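Local coordinates for protein 2-aminomuconic 6-semialdehyde dehydrogenase (Pseudomonas sp., PDB 7BZV) that probably catalyses the NAD+-dependent oxidation of 2-aminomuconic 6-semialdehyde to 2-aminomuconate in the bacterial breakdown of 2-aminophenol, working as a tetramer, at residues 4-9 with 13-18. Sequence-based numbering, arbitrary orientation.
Sequences QYRNFV and WVESSK
With CG of Phe8 anti to its backbone N (chi1 -171°) and CG of Trp13 anti to its carbonyl carbon (chi1 -57°), the two rings, already on one face of a non-hydrogen-bonded pair, meet edge to face. The edge of Phe8 is turned to the indole, the planes inclined at 51° and the centroid of the Trp13 six-membered ring 4.5 Å from that of the Phe8 ring. Phe8 CD1 sits over the middle of the indole, 3.5 Å from Trp13 CE2, and Phe8 CB adds a CH-pi contact. Arg6, its chain bent at chi3, brings NH2 over the opposite face near its rim, 3.9 Å from Trp13 CD2, with the guanidinium nearly perpendicular to the ring. With an alanine here instead of Trp13 the indole is gone, and the Phe8 edge and Arg6 NH2 are likely to lose the surface they share, leaving a gap beside Ala190 and Glu191 of helix 184-196. Between the strands, Asn7 and Val14 form a hydrogen-bonded pair, N to O in both directions. Val14 O is gripped twice, since Asn7 ND2 also donates to it (3.1 Å) from above the carbonyl plane; Asn7 OD1 accepts from His207 N. Val14, on the face of Asn7, touches Val9, and all three meet Leu41 of helix 39-52. The whole is an antiparallel beta hairpin of strands 3-9 and 12-14, the latter outermost in the N-terminal four-stranded sheet of this aldehyde dehydrogenase family chain.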
ATOM      1  N   GLN B   4      14.165 -44.943   9.464  1.00 68.08           N
ATOM      2  CA  GLN B   4      14.809 -44.014  10.381  1.00 58.82           C
ATOM      3  C   GLN B   4      14.474 -42.587   9.959  1.00 54.27           C
ATOM      4  O   GLN B   4      14.564 -42.247   8.775  1.00 51.85           O
ATOM      5  CB  GLN B   4      16.331 -44.185  10.406  1.00 64.65           C
ATOM      6  CG  GLN B   4      16.829 -45.587  10.720  1.00 66.02           C
ATOM      7  CD  GLN B   4      16.359 -46.080  12.072  1.00 64.37           C
ATOM      8  OE1 GLN B   4      16.718 -45.528  13.117  1.00 53.42           O
ATOM      9  NE2 GLN B   4      15.539 -47.115  12.059  1.00 59.32           N
ATOM     10  N   TYR B   5      14.079 -41.771  10.922  1.00 48.24           N
ATOM     11  CA  TYR B   5      13.873 -40.340  10.738  1.00 51.32           C
ATOM     12  C   TYR B   5      15.000 -39.672  11.528  1.00 47.25           C
ATOM     13  O   TYR B   5      14.991 -39.673  12.766  1.00 45.26           O
ATOM     14  CB  TYR B   5      12.466 -39.942  11.195  1.00 46.70           C
ATOM     15  CG  TYR B   5      11.342 -40.288  10.213  1.00 41.16           C
ATOM     16  CD1 TYR B   5      11.520 -40.167   8.841  1.00 47.78           C
ATOM     17  CD2 TYR B   5      10.103 -40.734  10.673  1.00 44.42           C
ATOM     18  CE1 TYR B   5      10.483 -40.462   7.950  1.00 47.65           C
ATOM     19  CE2 TYR B   5       9.064 -41.038   9.792  1.00 43.53           C
ATOM     20  CZ  TYR B   5       9.265 -40.902   8.429  1.00 45.50           C
ATOM     21  OH  TYR B   5       8.246 -41.197   7.536  1.00 46.71           O
ATOM     22  N   ARG B   6      16.005 -39.175  10.812  1.00 43.20           N
ATOM     23  CA  ARG B   6      17.197 -38.634  11.448  1.00 49.73           C
ATOM     24  C   ARG B   6      17.132 -37.115  11.524  1.00 50.59           C
ATOM     25  O   ARG B   6      16.286 -36.468  10.901  1.00 42.81           O
ATOM     26  CB  ARG B   6      18.458 -39.063  10.699  1.00 58.01           C
ATOM     27  CG  ARG B   6      18.675 -40.573  10.677  1.00 62.59           C
ATOM     28  CD  ARG B   6      19.793 -40.985   9.726  1.00 83.62           C
ATOM     29  NE  ARG B   6      19.598 -40.423   8.397  1.00103.95           N
ATOM     30  CZ  ARG B   6      18.979 -41.043   7.401  1.00102.39           C
ATOM     31  NH1 ARG B   6      18.502 -42.270   7.584  1.00126.21           N
ATOM     32  NH2 ARG B   6      18.842 -40.432   6.224  1.00 62.68           N
ATOM     33  N   ASN B   7      18.038 -36.552  12.317  1.00 44.13           N
ATOM     34  CA  ASN B   7      18.230 -35.114  12.339  1.00 47.69           C
ATOM     35  C   ASN B   7      19.026 -34.673  11.112  1.00 56.43           C
ATOM     36  O   ASN B   7      19.720 -35.474  10.474  1.00 46.92           O
ATOM     37  CB  ASN B   7      18.970 -34.679  13.606  1.00 55.99           C
ATOM     38  CG  ASN B   7      18.315 -35.174  14.869  1.00 54.65           C
ATOM     39  OD1 ASN B   7      17.402 -34.546  15.390  1.00 54.44           O
ATOM     40  ND2 ASN B   7      18.800 -36.303  15.388  1.00 52.36           N
ATOM     41  N   PHE B   8      18.931 -33.378  10.794  1.00 45.13           N
ATOM     42  CA  PHE B   8      19.649 -32.797   9.657  1.00 45.88           C
ATOM     43  C   PHE B   8      20.254 -31.478  10.131  1.00 48.07           C
ATOM     44  O   PHE B   8      19.535 -30.495  10.331  1.00 44.41           O
ATOM     45  CB  PHE B   8      18.699 -32.632   8.461  1.00 44.17           C
ATOM     46  CG  PHE B   8      19.379 -32.245   7.179  1.00 43.78           C
ATOM     47  CD1 PHE B   8      20.172 -33.143   6.497  1.00 44.32           C
ATOM     48  CD2 PHE B   8      19.201 -30.964   6.646  1.00 42.69           C
ATOM     49  CE1 PHE B   8      20.814 -32.781   5.318  1.00 51.28           C
ATOM     50  CE2 PHE B   8      19.838 -30.585   5.474  1.00 46.39           C
ATOM     51  CZ  PHE B   8      20.638 -31.495   4.802  1.00 48.75           C
ATOM     52  N   VAL B   9      21.571 -31.447  10.336  1.00 44.50           N
ATOM     53  CA  VAL B   9      22.233 -30.276  10.907  1.00 56.65           C
ATOM     54  C   VAL B   9      23.428 -29.941  10.036  1.00 54.83           C
ATOM     55  O   VAL B   9      24.297 -30.795   9.810  1.00 47.95           O
ATOM     56  CB  VAL B   9      22.667 -30.504  12.368  1.00 54.54           C
ATOM     57  CG1 VAL B   9      23.534 -29.345  12.862  1.00 50.39           C
ATOM     58  CG2 VAL B   9      21.430 -30.673  13.272  1.00 45.46           C
ATOM     59  N   TRP B  13      23.171 -35.574   7.944  1.00 48.62           N
ATOM     60  CA  TRP B  13      22.285 -36.404   8.744  1.00 56.61           C
ATOM     61  C   TRP B  13      23.003 -36.886  10.002  1.00 51.92           C
ATOM     62  O   TRP B  13      24.182 -37.234   9.977  1.00 60.16           O
ATOM     63  CB  TRP B  13      21.792 -37.574   7.898  1.00 49.99           C
ATOM     64  CG  TRP B  13      21.085 -37.100   6.642  1.00 55.36           C
ATOM     65  CD1 TRP B  13      21.611 -37.004   5.382  1.00 64.27           C
ATOM     66  CD2 TRP B  13      19.724 -36.625   6.542  1.00 52.62           C
ATOM     67  NE1 TRP B  13      20.659 -36.525   4.504  1.00 55.08           N
ATOM     68  CE2 TRP B  13      19.498 -36.279   5.194  1.00 51.29           C
ATOM     69  CE3 TRP B  13      18.682 -36.469   7.464  1.00 69.67           C
ATOM     70  CZ2 TRP B  13      18.265 -35.786   4.744  1.00 57.86           C
ATOM     71  CZ3 TRP B  13      17.458 -35.984   7.017  1.00 61.56           C
ATOM     72  CH2 TRP B  13      17.259 -35.651   5.670  1.00 49.68           C
ATOM     73  N   VAL B  14      22.281 -36.868  11.118  1.00 52.91           N
ATOM     74  CA  VAL B  14      22.852 -37.068  12.443  1.00 52.64           C
ATOM     75  C   VAL B  14      21.909 -37.990  13.201  1.00 60.91           C
ATOM     76  O   VAL B  14      20.719 -37.679  13.351  1.00 55.90           O
ATOM     77  CB  VAL B  14      23.026 -35.739  13.203  1.00 66.88           C
ATOM     78  CG1 VAL B  14      23.628 -35.985  14.583  1.00 60.08           C
ATOM     79  CG2 VAL B  14      23.871 -34.755  12.388  1.00 61.65           C
ATOM     80  N   GLU B  15      22.432 -39.117  13.667  1.00 52.40           N
ATOM     81  CA  GLU B  15      21.706 -40.079  14.479  1.00 53.81           C
ATOM     82  C   GLU B  15      21.981 -39.834  15.961  1.00 57.41           C
ATOM     83  O   GLU B  15      22.819 -39.007  16.336  1.00 53.40           O
ATOM     84  CB  GLU B  15      22.100 -41.503  14.082  1.00 56.75           C
ATOM     85  CG  GLU B  15      21.703 -41.852  12.644  1.00 62.12           C
ATOM     86  CD  GLU B  15      22.112 -43.264  12.244  1.00 73.80           C
ATOM     87  OE1 GLU B  15      21.864 -43.670  11.089  1.00 75.99           O
ATOM     88  OE2 GLU B  15      22.682 -43.982  13.088  1.00 82.60           O
ATOM     89  N   SER B  16      21.274 -40.581  16.810  1.00 60.48           N
ATOM     90  CA  SER B  16      21.329 -40.320  18.241  1.00 64.38           C
ATOM     91  C   SER B  16      21.345 -41.601  19.059  1.00 73.97           C
ATOM     92  O   SER B  16      20.739 -42.607  18.683  1.00 63.49           O
ATOM     93  CB  SER B  16      20.139 -39.472  18.697  1.00 56.21           C
ATOM     94  OG  SER B  16      20.176 -39.226  20.092  1.00 69.10           O
ATOM     95  N   SER B  17      22.027 -41.526  20.206  1.00 93.96           N
ATOM     96  CA  SER B  17      21.903 -42.557  21.229  1.00 83.37           C
ATOM     97  C   SER B  17      20.440 -42.758  21.593  1.00 85.87           C
ATOM     98  O   SER B  17      19.891 -43.853  21.484  1.00 93.78           O
ATOM     99  CB  SER B  17      22.709 -42.164  22.473  1.00 66.61           C
ATOM    100  OG  SER B  17      23.949 -41.577  22.140  1.00 87.28           O
ATOM    101  N   LYS B  18      19.792 -41.685  22.007  1.00 71.81           N
ATOM    102  CA  LYS B  18      18.405 -41.730  22.436  1.00 64.51           C
ATOM    103  C   LYS B  18      17.477 -41.661  21.225  1.00 74.80           C
ATOM    104  O   LYS B  18      17.531 -40.721  20.422  1.00 62.49           O
ATOM    105  CB  LYS B  18      18.106 -40.565  23.375  1.00 73.59           C
ATOM    106  CG  LYS B  18      17.109 -40.783  24.534  1.00100.11           C
ATOM    107  CD  LYS B  18      16.696 -39.439  25.212  1.00102.42           C
ATOM    108  CE  LYS B  18      15.275 -39.535  25.802  1.00 82.28           C
ATOM    109  NZ  LYS B  18      14.757 -38.244  26.372  1.00 69.38           N
TER